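Butyryl-CoA dehydrogenase (Marinomonas mediterranea, PDB 6CXT) is a flavoprotein of the acyl-CoA dehydrogenase family that binds flavin-adenine dinucleotide in a fold of two helical domains around a central beta domain. Local coordinates at residues B[86-91]-B[244-249]; B[13-18]-B[42-47]; B[77-82]-B[254-259]; B[70-75]-B[294-299]. All coordinates share one frame; numbering follows the deposited sequence.

Interaction 1 of 4, residues B[86-91]-B[244-249]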
loop_
_atom_site.group_PDB
_atom_site.type_symbol
_atom_site.label_atom_id
_atom_site.label_comp_id
_atom_site.label_asym_id
_atom_site.label_seq_id
_atom_site.Cartn_x
_atom_site.Cartn_y
_atom_site.Cartn_z
ATOM N N ALA B 86 -26.612 9.743 -10.852
ATOM C CA ALA B 86 -27.401 10.810 -11.566
ATOM C C ALA B 86 -28.407 11.467 -10.615
ATOM O O ALA B 86 -28.574 12.707 -10.610
ATOM C CB ALA B 86 -28.096 10.227 -12.808
ATOM N N GLY B 87 -29.108 10.639 -9.847
ATOM C CA GLY B 87 -30.166 11.094 -8.962
ATOM C C GLY B 87 -29.581 11.926 -7.845
ATOM O O GLY B 87 -30.172 12.925 -7.421
ATOM N N ALA B 88 -28.409 11.520 -7.324
ATOM C CA ALA B 88 -27.819 12.228 -6.205
ATOM C C ALA B 88 -27.182 13.535 -6.646
ATOM O O ALA B 88 -27.167 14.501 -5.892
ATOM C CB ALA B 88 -26.802 11.302 -5.466
ATOM N N ALA B 89 -26.710 13.580 -7.889
ATOM C CA ALA B 89 -26.104 14.771 -8.439
ATOM C C ALA B 89 -27.242 15.827 -8.518
ATOM O O ALA B 89 -27.101 16.944 -8.075
ATOM C CB ALA B 89 -25.593 14.491 -9.842
ATOM N N HIS B 90 -28.367 15.404 -9.064
ATOM C CA HIS B 90 -29.554 16.247 -9.169
ATOM C C HIS B 90 -30.008 16.765 -7.794
ATOM O O HIS B 90 -30.273 17.980 -7.609
ATOM C CB HIS B 90 -30.619 15.366 -9.832
ATOM C CG HIS B 90 -32.029 15.771 -9.562
ATOM N ND1 HIS B 90 -32.799 16.430 -10.499
ATOM C CD2 HIS B 90 -32.846 15.532 -8.510
ATOM C CE1 HIS B 90 -34.030 16.580 -10.037
ATOM N NE2 HIS B 90 -34.091 16.049 -8.831
ATOM N N THR B 91 -30.103 15.868 -6.819
ATOM C CA THR B 91 -30.591 16.247 -5.492
ATOM C C THR B 91 -29.602 17.110 -4.712
ATOM O O THR B 91 -29.994 18.149 -4.172
ATOM C CB THR B 91 -30.961 15.037 -4.653
ATOM O OG1 THR B 91 -32.018 14.343 -5.311
ATOM C CG2 THR B 91 -31.442 15.428 -3.215
ATOM N N CYS B 244 -20.727 14.620 0.928
ATOM C CA CYS B 244 -21.247 13.919 2.099
ATOM C C CYS B 244 -22.274 12.844 1.722
ATOM O O CYS B 244 -22.113 11.637 2.091
ATOM C CB CYS B 244 -21.901 14.903 3.083
ATOM S SG CYS B 244 -22.457 14.155 4.647
ATOM N N CYS B 245 -23.327 13.239 1.007
ATOM C CA CYS B 245 -24.483 12.385 0.854
ATOM C C CYS B 245 -24.420 11.502 -0.381
ATOM O O CYS B 245 -24.907 10.399 -0.344
ATOM C CB CYS B 245 -25.771 13.233 0.790
ATOM S SG CYS B 245 -25.985 14.258 2.297
ATOM N N LEU B 246 -23.879 12.005 -1.493
ATOM C CA LEU B 246 -23.889 11.231 -2.735
ATOM C C LEU B 246 -23.072 9.933 -2.516
ATOM O O LEU B 246 -23.446 8.858 -2.983
ATOM C CB LEU B 246 -23.363 12.058 -3.911
ATOM C CG LEU B 246 -23.277 11.386 -5.301
ATOM C CD1 LEU B 246 -23.404 12.430 -6.421
ATOM C CD2 LEU B 246 -21.940 10.604 -5.486
ATOM N N PHE B 247 -22.011 10.029 -1.726
ATOM C CA PHE B 247 -21.031 8.902 -1.571
ATOM C C PHE B 247 -21.580 7.782 -0.692
ATOM O O PHE B 247 -21.018 6.668 -0.668
ATOM C CB PHE B 247 -19.660 9.464 -1.098
ATOM C CG PHE B 247 -18.912 10.131 -2.243
ATOM C CD1 PHE B 247 -19.343 11.418 -2.742
ATOM C CD2 PHE B 247 -17.880 9.485 -2.902
ATOM C CE1 PHE B 247 -18.780 11.951 -3.860
ATOM C CE2 PHE B 247 -17.263 10.055 -4.027
ATOM C CZ PHE B 247 -17.733 11.278 -4.514
ATOM N N ALA B 248 -22.685 8.049 -0.003
ATOM C CA ALA B 248 -23.439 6.973 0.684
ATOM C C ALA B 248 -23.795 5.836 -0.291
ATOM O O ALA B 248 -23.832 4.667 0.112
ATOM C CB ALA B 248 -24.696 7.528 1.320
ATOM N N ILE B 249 -24.028 6.175 -1.572
ATOM C CA ILE B 249 -24.302 5.156 -2.613
ATOM C C ILE B 249 -23.228 4.037 -2.563
ATOM O O ILE B 249 -23.543 2.810 -2.594
ATOM C CB ILE B 249 -24.332 5.755 -4.037
ATOM C CG1 ILE B 249 -25.500 6.774 -4.179
ATOM C CG2 ILE B 249 -24.466 4.649 -5.079
ATOM C CD1 ILE B 249 -25.317 7.655 -5.418
#
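Leu246 lays its branched end over the methyl group of Ala88. The Leu246 branch carbon CG comes closest, 3.5 Å from Ala88 CB. The Leu246 methyl CD1 reaches past it and lies 3.8 Å from the backbone Ala89 N. Leu246 holds CG anti to its own backbone nitrogen (chi1 179°), which extends the side chain across the gap to helix 81-101. Ile249 adds a second touch three residues further on. Its terminal methyl CD1 meets the same Ala88 CB at 3.9 Å. One small methyl is thus met by two larger aliphatic side chains. The short alanine lets the backbones come near, and Ala88 CA is 5.3 Å from Leu246 CA.

The chain bends at this point. A type I turn runs from Cys245 to Ala248, between helix 231-245 and helix 248-267. Leu246 projects from the turn and Ile249 from the start of the next helix. Tyr46 also packs on both Ala88 and Ile249, and Phe85 touches Leu246. On the other side of the bend, Phe247 packs against helix 313-338. The side chains that meet are all aliphatic, and the contact is buried, close to the centre of the chain.

Ala89 lies beside the bound ligand FK4, with its side chain about 4 Å away, and about 5 Å from flavin-adenine dinucleotide. The contact therefore backs the ligand pocket. It joins the N-terminal and C-terminal helical domains, the two mainly helical parts of the acyl-CoA dehydrogenase fold.

Interaction 2 of 4, residues B[13-18]-B[42-47]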
loop_
_atom_site.group_PDB
_atom_site.type_symbol
_atom_site.label_atom_id
_atom_site.label_comp_id
_atom_site.label_asym_id
_atom_site.label_seq_id
_atom_site.Cartn_x
_atom_site.Cartn_y
_atom_site.Cartn_z
ATOM N N PHE B 13 -34.643 2.050 6.095
ATOM C CA PHE B 13 -33.515 1.348 5.508
ATOM C C PHE B 13 -33.965 0.034 4.897
ATOM O O PHE B 13 -33.611 -0.303 3.757
ATOM C CB PHE B 13 -32.452 1.120 6.571
ATOM C CG PHE B 13 -31.198 0.464 6.050
ATOM C CD1 PHE B 13 -30.292 1.176 5.216
ATOM C CD2 PHE B 13 -30.875 -0.839 6.430
ATOM C CE1 PHE B 13 -29.111 0.574 4.795
ATOM C CE2 PHE B 13 -29.675 -1.462 5.988
ATOM C CZ PHE B 13 -28.805 -0.761 5.173
ATOM N N GLU B 14 -34.782 -0.715 5.624
ATOM C CA GLU B 14 -35.276 -1.978 5.062
ATOM C C GLU B 14 -36.113 -1.723 3.818
ATOM O O GLU B 14 -36.048 -2.501 2.858
ATOM C CB GLU B 14 -36.107 -2.764 6.089
ATOM C CG GLU B 14 -35.281 -3.407 7.210
ATOM C CD GLU B 14 -34.085 -4.226 6.709
ATOM O OE1 GLU B 14 -32.956 -4.019 7.246
ATOM O OE2 GLU B 14 -34.270 -5.073 5.783
ATOM N N HIS B 15 -36.870 -0.626 3.831
ATOM C CA HIS B 15 -37.711 -0.240 2.669
ATOM C C HIS B 15 -36.801 0.015 1.434
ATOM O O HIS B 15 -37.031 -0.545 0.344
ATOM C CB HIS B 15 -38.622 0.954 3.065
ATOM C CG HIS B 15 -39.569 1.416 1.994
ATOM N ND1 HIS B 15 -40.327 0.553 1.223
ATOM C CD2 HIS B 15 -39.900 2.671 1.584
ATOM C CE1 HIS B 15 -41.061 1.252 0.370
ATOM N NE2 HIS B 15 -40.832 2.538 0.577
ATOM N N ALA B 16 -35.721 0.785 1.642
ATOM C CA ALA B 16 -34.685 0.976 0.596
ATOM C C ALA B 16 -34.071 -0.316 0.088
ATOM O O ALA B 16 -33.881 -0.487 -1.122
ATOM C CB ALA B 16 -33.601 1.922 1.081
ATOM N N LEU B 17 -33.720 -1.225 1.003
ATOM C CA LEU B 17 -33.195 -2.541 0.590
ATOM C C LEU B 17 -34.158 -3.355 -0.248
ATOM O O LEU B 17 -33.766 -4.007 -1.227
ATOM C CB LEU B 17 -32.739 -3.380 1.789
ATOM C CG LEU B 17 -31.483 -2.915 2.532
ATOM C CD1 LEU B 17 -31.265 -3.829 3.735
ATOM C CD2 LEU B 17 -30.245 -2.862 1.649
ATOM N N ARG B 18 -35.434 -3.333 0.122
ATOM C CA ARG B 18 -36.438 -4.036 -0.670
ATOM C C ARG B 18 -36.693 -3.364 -2.028
ATOM O O ARG B 18 -36.924 -4.039 -3.017
ATOM C CB ARG B 18 -37.755 -4.130 0.117
ATOM C CG ARG B 18 -37.733 -5.015 1.369
ATOM C CD ARG B 18 -38.996 -4.816 2.252
ATOM N NE ARG B 18 -40.137 -4.213 1.519
ATOM C CZ ARG B 18 -40.771 -3.064 1.830
ATOM N NH1 ARG B 18 -40.428 -2.354 2.911
ATOM N NH2 ARG B 18 -41.780 -2.632 1.061
ATOM N N GLY B 42 -38.163 8.318 -8.198
ATOM C CA GLY B 42 -39.013 9.474 -7.884
ATOM C C GLY B 42 -40.201 9.096 -7.018
ATOM O O GLY B 42 -40.407 9.694 -5.954
ATOM N N ASP B 43 -40.975 8.113 -7.464
ATOM C CA ASP B 43 -42.087 7.593 -6.646
ATOM C C ASP B 43 -41.677 7.024 -5.285
ATOM O O ASP B 43 -42.378 7.188 -4.314
ATOM C CB ASP B 43 -42.838 6.509 -7.412
ATOM C CG ASP B 43 -43.413 7.020 -8.715
ATOM O OD1 ASP B 43 -43.495 8.241 -8.902
ATOM O OD2 ASP B 43 -43.762 6.196 -9.572
ATOM N N PHE B 44 -40.536 6.340 -5.212
ATOM C CA PHE B 44 -40.025 5.871 -3.926
ATOM C C PHE B 44 -39.749 7.039 -2.965
ATOM O O PHE B 44 -39.882 6.885 -1.768
ATOM C CB PHE B 44 -38.774 4.972 -4.147
ATOM C CG PHE B 44 -38.019 4.624 -2.890
ATOM C CD1 PHE B 44 -38.379 3.505 -2.131
ATOM C CD2 PHE B 44 -36.946 5.410 -2.469
ATOM C CE1 PHE B 44 -37.669 3.168 -0.962
ATOM C CE2 PHE B 44 -36.246 5.089 -1.291
ATOM C CZ PHE B 44 -36.607 3.949 -0.550
ATOM N N GLY B 45 -39.351 8.189 -3.494
ATOM C CA GLY B 45 -39.064 9.364 -2.686
ATOM C C GLY B 45 -37.596 9.773 -2.671
ATOM O O GLY B 45 -37.237 10.659 -1.906
ATOM N N TYR B 46 -36.752 9.139 -3.509
ATOM C CA TYR B 46 -35.258 9.405 -3.569
ATOM C C TYR B 46 -34.909 10.866 -3.763
ATOM O O TYR B 46 -33.950 11.371 -3.177
ATOM C CB TYR B 46 -34.658 8.601 -4.742
ATOM C CG TYR B 46 -33.139 8.601 -4.905
ATOM C CD1 TYR B 46 -32.304 8.429 -3.798
ATOM C CD2 TYR B 46 -32.540 8.710 -6.170
ATOM C CE1 TYR B 46 -30.929 8.384 -3.946
ATOM C CE2 TYR B 46 -31.132 8.658 -6.343
ATOM C CZ TYR B 46 -30.343 8.513 -5.223
ATOM O OH TYR B 46 -28.972 8.457 -5.308
ATOM N N PHE B 47 -35.657 11.572 -4.623
ATOM C CA PHE B 47 -35.269 12.946 -4.909
ATOM C C PHE B 47 -35.853 13.920 -3.906
ATOM O O PHE B 47 -35.465 15.082 -3.880
ATOM C CB PHE B 47 -35.705 13.377 -6.315
ATOM C CG PHE B 47 -35.355 12.388 -7.373
ATOM C CD1 PHE B 47 -34.018 12.054 -7.621
ATOM C CD2 PHE B 47 -36.347 11.784 -8.119
ATOM C CE1 PHE B 47 -33.715 11.141 -8.585
ATOM C CE2 PHE B 47 -36.030 10.873 -9.097
ATOM C CZ PHE B 47 -34.704 10.538 -9.313
HETATM O O HOH W 1 -41.255 5.069 -0.469
#
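A Schellman motif ends helix 35-44, and its last helical residue, Phe44, packs against helix 7-19 of the N-terminal helical domain. His15 keeps CG anti to its backbone nitrogen (chi1 -178°), which carries the imidazole out to Phe44. Phe44 CE1 sits over one face of that imidazole, toward its rim, 3.4 Å from His15 CD2. The two rings are tilted by 33° and their centroids are 4.9 Å apart. This is an oblique aromatic pair, formed by side chains that overlap as they reach out from opposing helices. Further along the same ring, Phe44 CZ approaches the backbone of the next residue, 3.7 Å from Ala16 CA. The Ala16 methyl CB adds a looser touch at 4.0 Å from Phe44 CZ.

A water ties the polar edge of the histidine to the helix end. It lies in the imidazole plane, 2.8 Å from His15 NE2, and donates a hydrogen bond to Phe44 O at 2.6 Å. The carbonyl at the helix end thus gains a partner. Gly45 follows as the C-prime residue with positive phi (113°), a conformation that glycine takes readily.

Helix 64-77 lies beside the pair, with Ile70 and Leu74 packing on Phe44. Phe19, at the end of helix 7-19, also meets the Phe44 ring. Beyond the glycine, Tyr46 and Phe47 turn toward helix 81-101.

Interaction 3 of 4, residues B[77-82]-B[254-259]. With EDO (1,2-ethanediol), chain E.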
loop_
_atom_site.group_PDB
_atom_site.type_symbol
_atom_site.label_atom_id
_atom_site.label_comp_id
_atom_site.label_asym_id
_atom_site.label_seq_id
_atom_site.Cartn_x
_atom_site.Cartn_y
_atom_site.Cartn_z
ATOM N N SER B 77 -28.921 -2.170 -2.719
ATOM C CA SER B 77 -29.867 -3.073 -3.375
ATOM C C SER B 77 -30.018 -2.773 -4.867
ATOM O O SER B 77 -30.453 -3.643 -5.589
ATOM C CB SER B 77 -31.215 -2.991 -2.684
ATOM O OG SER B 77 -31.733 -1.692 -2.814
ATOM N N CYS B 78 -29.724 -1.541 -5.306
ATOM C CA CYS B 78 -29.921 -1.156 -6.730
ATOM C C CYS B 78 -28.616 -1.385 -7.437
ATOM O O CYS B 78 -27.645 -0.697 -7.133
ATOM C CB CYS B 78 -30.317 0.327 -6.927
ATOM S SG CYS B 78 -31.844 0.827 -6.111
ATOM N N THR B 79 -28.574 -2.309 -8.386
ATOM C CA THR B 79 -27.294 -2.501 -9.063
ATOM C C THR B 79 -26.916 -1.406 -10.041
ATOM O O THR B 79 -25.768 -1.321 -10.430
ATOM C CB THR B 79 -27.227 -3.816 -9.805
ATOM O OG1 THR B 79 -28.416 -3.917 -10.586
ATOM C CG2 THR B 79 -27.069 -5.004 -8.762
ATOM N N ASP B 80 -27.872 -0.576 -10.444
ATOM C CA ASP B 80 -27.507 0.536 -11.352
ATOM C C ASP B 80 -26.984 1.719 -10.528
ATOM O O ASP B 80 -27.676 2.693 -10.210
ATOM C CB ASP B 80 -28.699 0.944 -12.219
ATOM C CG ASP B 80 -28.283 1.862 -13.346
ATOM O OD1 ASP B 80 -27.145 2.423 -13.306
ATOM O OD2 ASP B 80 -29.113 2.041 -14.258
ATOM N N THR B 81 -25.707 1.633 -10.172
ATOM C CA THR B 81 -25.041 2.690 -9.425
ATOM C C THR B 81 -25.102 4.036 -10.175
ATOM O O THR B 81 -25.235 5.078 -9.550
ATOM C CB THR B 81 -23.589 2.233 -9.156
ATOM O OG1 THR B 81 -23.661 0.936 -8.495
ATOM C CG2 THR B 81 -22.797 3.226 -8.258
ATOM N N GLY B 82 -24.913 3.987 -11.483
ATOM C CA GLY B 82 -24.845 5.186 -12.347
ATOM C C GLY B 82 -26.145 5.956 -12.203
ATOM O O GLY B 82 -26.152 7.205 -12.145
ATOM N N MET B 254 -20.424 -1.214 -1.803
ATOM C CA MET B 254 -19.318 -2.005 -1.215
ATOM C C MET B 254 -19.873 -3.136 -0.329
ATOM O O MET B 254 -19.277 -4.187 -0.299
ATOM C CB MET B 254 -18.354 -1.105 -0.402
ATOM C CG MET B 254 -17.431 -0.353 -1.391
ATOM S SD MET B 254 -16.220 0.541 -0.406
ATOM C CE MET B 254 -17.165 1.953 0.205
ATOM N N GLN B 255 -20.967 -2.902 0.383
ATOM C CA GLN B 255 -21.611 -4.000 1.190
ATOM C C GLN B 255 -22.005 -5.121 0.245
ATOM O O GLN B 255 -21.734 -6.306 0.509
ATOM C CB GLN B 255 -22.844 -3.500 1.980
ATOM C CG GLN B 255 -23.427 -4.603 2.897
ATOM C CD GLN B 255 -22.405 -5.073 3.946
ATOM O OE1 GLN B 255 -21.964 -4.280 4.778
ATOM N NE2 GLN B 255 -22.025 -6.357 3.915
ATOM N N ARG B 256 -22.535 -4.750 -0.923
ATOM C CA ARG B 256 -22.873 -5.726 -1.955
ATOM C C ARG B 256 -21.661 -6.494 -2.495
ATOM O O ARG B 256 -21.700 -7.728 -2.567
ATOM C CB ARG B 256 -23.691 -5.111 -3.117
ATOM C CG ARG B 256 -24.009 -6.169 -4.202
ATOM C CD ARG B 256 -24.851 -5.614 -5.393
ATOM N NE ARG B 256 -24.157 -4.501 -6.059
ATOM C CZ ARG B 256 -24.555 -3.222 -6.052
ATOM N NH1 ARG B 256 -25.692 -2.828 -5.432
ATOM N NH2 ARG B 256 -23.833 -2.325 -6.729
ATOM N N ASP B 257 -20.601 -5.786 -2.888
ATOM C CA ASP B 257 -19.338 -6.418 -3.243
ATOM C C ASP B 257 -18.884 -7.438 -2.180
ATOM O O ASP B 257 -18.500 -8.566 -2.508
ATOM C CB ASP B 257 -18.192 -5.373 -3.357
ATOM C CG ASP B 257 -18.248 -4.537 -4.663
ATOM O OD1 ASP B 257 -19.036 -4.888 -5.604
ATOM O OD2 ASP B 257 -17.442 -3.544 -4.752
ATOM N N LEU B 258 -18.896 -7.014 -0.937
ATOM C CA LEU B 258 -18.422 -7.860 0.170
ATOM C C LEU B 258 -19.290 -9.125 0.313
ATOM O O LEU B 258 -18.761 -10.226 0.405
ATOM C CB LEU B 258 -18.409 -7.069 1.459
ATOM C CG LEU B 258 -18.012 -7.829 2.735
ATOM C CD1 LEU B 258 -16.593 -8.407 2.577
ATOM C CD2 LEU B 258 -18.046 -6.872 3.939
ATOM N N ASN B 259 -20.597 -8.933 0.339
ATOM C CA ASN B 259 -21.571 -10.059 0.379
ATOM C C ASN B 259 -21.363 -11.024 -0.741
ATOM O O ASN B 259 -21.334 -12.255 -0.516
ATOM C CB ASN B 259 -23.010 -9.537 0.339
ATOM C CG ASN B 259 -23.405 -8.859 1.602
ATOM O OD1 ASN B 259 -22.711 -8.919 2.605
ATOM N ND2 ASN B 259 -24.496 -8.128 1.547
HETATM C C1 EDO E . -24.307 1.824 -14.971
HETATM O O1 EDO E . -25.053 3.027 -14.726
HETATM C C2 EDO E . -24.100 0.922 -13.730
HETATM O O2 EDO E . -23.386 1.741 -12.775
HETATM O O HOH W 2 -25.272 0.519 -6.491
#
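Arg256 starts out straight, with CG anti to its backbone nitrogen (chi1 179°), then bends at chi3 (59°) and sets its guanidinium against the loop 78-80. Thr79 lies over one face of the guanidinium, toward its rim. Thr79 CG2 is 4.0 Å from Arg256 NE, and the two side chains cross at about a right angle. The direct polar link is slight: Arg256 NH1 makes a weak hydrogen bond to Cys78 O at 3.4 Å. The stronger partner of NH1 is the carbonyl of Gln76, at the end of helix 64-77.

A water completes the contact at the guanidinium edge, in its plane. It accepts from Arg256 NH2 at 3.2 Å and from Thr81 OG1 at 2.6 Å, and it donates to Cys78 O at 2.7 Å. Three groups thus share one water.

Asp80 is the N-cap of helix 81-101, and its OD1 bonds to Leu83 N. A 1,2-ethanediol, probably from the crystallisation liquor, also donates to Asp80 OD1 through O1 at 2.6 Å.

Arg256 of the C-terminal helical domain thus holds the connection between helices 64-77 and 81-101 of the N-terminal one. Elsewhere on helix 248-267, Met254 packs on helices 279-306 and 313-338.

Interaction 4 of 4, residues B[70-75]-B[294-299]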
loop_
_atom_site.group_PDB
_atom_site.type_symbol
_atom_site.label_atom_id
_atom_site.label_comp_id
_atom_site.label_asym_id
_atom_site.label_seq_id
_atom_site.Cartn_x
_atom_site.Cartn_y
_atom_site.Cartn_z
ATOM N N ILE B 70 -30.843 5.927 4.008
ATOM C CA ILE B 70 -31.722 5.402 2.940
ATOM C C ILE B 70 -30.909 5.280 1.635
ATOM O O ILE B 70 -31.018 4.300 0.894
ATOM C CB ILE B 70 -32.932 6.338 2.735
ATOM C CG1 ILE B 70 -33.916 6.150 3.903
ATOM C CG2 ILE B 70 -33.611 6.124 1.361
ATOM C CD1 ILE B 70 -34.840 7.381 4.026
ATOM N N ILE B 71 -30.077 6.282 1.370
ATOM C CA ILE B 71 -29.290 6.265 0.129
ATOM C C ILE B 71 -28.336 5.040 0.146
ATOM O O ILE B 71 -28.131 4.371 -0.870
ATOM C CB ILE B 71 -28.497 7.595 -0.030
ATOM C CG1 ILE B 71 -29.485 8.757 -0.285
ATOM C CG2 ILE B 71 -27.492 7.494 -1.188
ATOM C CD1 ILE B 71 -28.820 10.129 -0.297
ATOM N N GLU B 72 -27.721 4.802 1.312
ATOM C CA GLU B 72 -26.842 3.632 1.465
ATOM C C GLU B 72 -27.604 2.380 1.136
ATOM O O GLU B 72 -27.089 1.512 0.407
ATOM C CB GLU B 72 -26.344 3.547 2.900
ATOM C CG GLU B 72 -25.434 2.349 3.148
ATOM C CD GLU B 72 -25.105 2.176 4.636
ATOM O OE1 GLU B 72 -25.378 3.097 5.448
ATOM O OE2 GLU B 72 -24.598 1.086 5.007
ATOM N N GLY B 73 -28.832 2.262 1.687
ATOM C CA GLY B 73 -29.671 1.096 1.402
ATOM C C GLY B 73 -29.915 0.932 -0.089
ATOM O O GLY B 73 -29.833 -0.181 -0.656
ATOM N N LEU B 74 -30.207 2.041 -0.751
ATOM C CA LEU B 74 -30.424 1.968 -2.222
ATOM C C LEU B 74 -29.134 1.571 -2.942
ATOM O O LEU B 74 -29.189 0.801 -3.885
ATOM C CB LEU B 74 -30.937 3.306 -2.797
ATOM C CG LEU B 74 -32.363 3.713 -2.328
ATOM C CD1 LEU B 74 -32.715 5.150 -2.711
ATOM C CD2 LEU B 74 -33.372 2.717 -2.928
ATOM N N GLY B 75 -27.996 2.105 -2.486
ATOM C CA GLY B 75 -26.686 1.781 -3.121
ATOM C C GLY B 75 -26.412 0.302 -2.969
ATOM O O GLY B 75 -25.769 -0.292 -3.845
ATOM N N SER B 294 -14.916 1.015 8.293
ATOM C CA SER B 294 -14.281 2.292 8.404
ATOM C C SER B 294 -15.001 3.375 7.561
ATOM O O SER B 294 -15.356 4.432 8.110
ATOM C CB SER B 294 -12.850 2.151 7.905
ATOM O OG SER B 294 -12.227 3.441 7.825
ATOM N N ALA B 295 -15.202 3.110 6.264
ATOM C CA ALA B 295 -15.799 4.130 5.351
ATOM C C ALA B 295 -17.228 4.483 5.807
ATOM O O ALA B 295 -17.618 5.680 5.805
ATOM C CB ALA B 295 -15.795 3.614 3.919
ATOM N N ARG B 296 -17.992 3.461 6.231
ATOM C CA ARG B 296 -19.377 3.640 6.706
ATOM C C ARG B 296 -19.411 4.511 7.964
ATOM O O ARG B 296 -20.252 5.403 8.079
ATOM C CB ARG B 296 -20.054 2.282 6.963
ATOM C CG ARG B 296 -21.467 2.426 7.474
ATOM C CD ARG B 296 -22.145 1.099 7.712
ATOM N NE ARG B 296 -22.376 0.361 6.473
ATOM C CZ ARG B 296 -21.885 -0.840 6.217
ATOM N NH1 ARG B 296 -21.095 -1.462 7.102
ATOM N NH2 ARG B 296 -22.214 -1.457 5.099
ATOM N N LEU B 297 -18.550 4.219 8.935
ATOM C CA LEU B 297 -18.483 5.036 10.152
ATOM C C LEU B 297 -18.091 6.495 9.817
ATOM O O LEU B 297 -18.565 7.410 10.467
ATOM C CB LEU B 297 -17.435 4.459 11.130
ATOM C CG LEU B 297 -17.937 3.109 11.783
ATOM C CD1 LEU B 297 -16.827 2.396 12.572
ATOM C CD2 LEU B 297 -19.146 3.349 12.709
ATOM N N MET B 298 -17.136 6.680 8.896
ATOM C CA MET B 298 -16.714 8.001 8.478
ATOM C C MET B 298 -17.846 8.773 7.835
ATOM O O MET B 298 -17.948 9.965 8.077
ATOM C CB MET B 298 -15.493 7.919 7.533
ATOM C CG MET B 298 -14.345 7.389 8.385
ATOM S SD MET B 298 -12.890 7.175 7.365
ATOM C CE MET B 298 -12.355 8.859 7.149
ATOM N N LEU B 299 -18.681 8.071 7.068
ATOM C CA LEU B 299 -19.878 8.672 6.453
ATOM C C LEU B 299 -20.858 9.122 7.544
ATOM O O LEU B 299 -21.344 10.261 7.520
ATOM C CB LEU B 299 -20.508 7.590 5.536
ATOM C CG LEU B 299 -21.913 7.884 4.973
ATOM C CD1 LEU B 299 -21.865 9.111 4.033
ATOM C CD2 LEU B 299 -22.563 6.633 4.345
HETATM O O HOH W 3 -24.306 -0.883 3.248
#
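This is a salt bridge between two helices of the acyl-CoA dehydrogenase fold, linking helix 64-77 of the N-terminal helical domain to helix 279-306 of the C-terminal one. Glu72 and Arg296 carry it, and their CA atoms are 9.1 Å apart. The gap is spanned by two long side chains that cross at about a right angle. Glu72 is extended, while Arg296 bends at chi3 (-67°), which turns its NE toward the acid. The carboxylate and guanidinium planes are only 18° apart, yet the pairing uses a single oxygen. Arg296 NH2 is 3.5 Å from Glu72 OE2.

Both groups have further partners. Tyr300 bonds to Glu72 OE1, and Gln255 of helix 248-267 bonds to Arg296 NH2. Val251 of that helix packs alongside both side chains. Arg296, the water and the Tyr300 hydroxyl probably favour the ionised carboxylate. Another face of helix 279-306 meets a second subunit, where Ser294 bonds to Ser294 of that subunit.

A water donates to Glu72 OE2 at 2.7 Å and accepts from Arg296 NH2 at 2.9 Å. The direct bond from Arg296 NE to Glu72 OE2, on the syn side but tilted well out of the carboxylate plane, measures 2.8 Å with an angle of 150° at the hydrogen.

How the interactions relate
Interactions 1, 3 and 4 each join the N-terminal helical domain to the C-terminal one, while interaction 2 stays within the N-terminal domain. Interaction 1 is the central, fully buried contact, and the side chains that meet in it are all aliphatic. The other three lie further out, are partly buried, and each includes a bridging water. Interactions 1 and 3 share helices 81-101 and 248-267, one beside the ligand pocket and one further from it. Interactions 3 and 4 meet where Gln255, next to Arg256 in the chain, bonds to Arg296. Ile71 of segment 70-75 packs on Ile249, and Ser77 bonds to Ala16 O, tying interaction 4 to 1 and interaction 3 to 2.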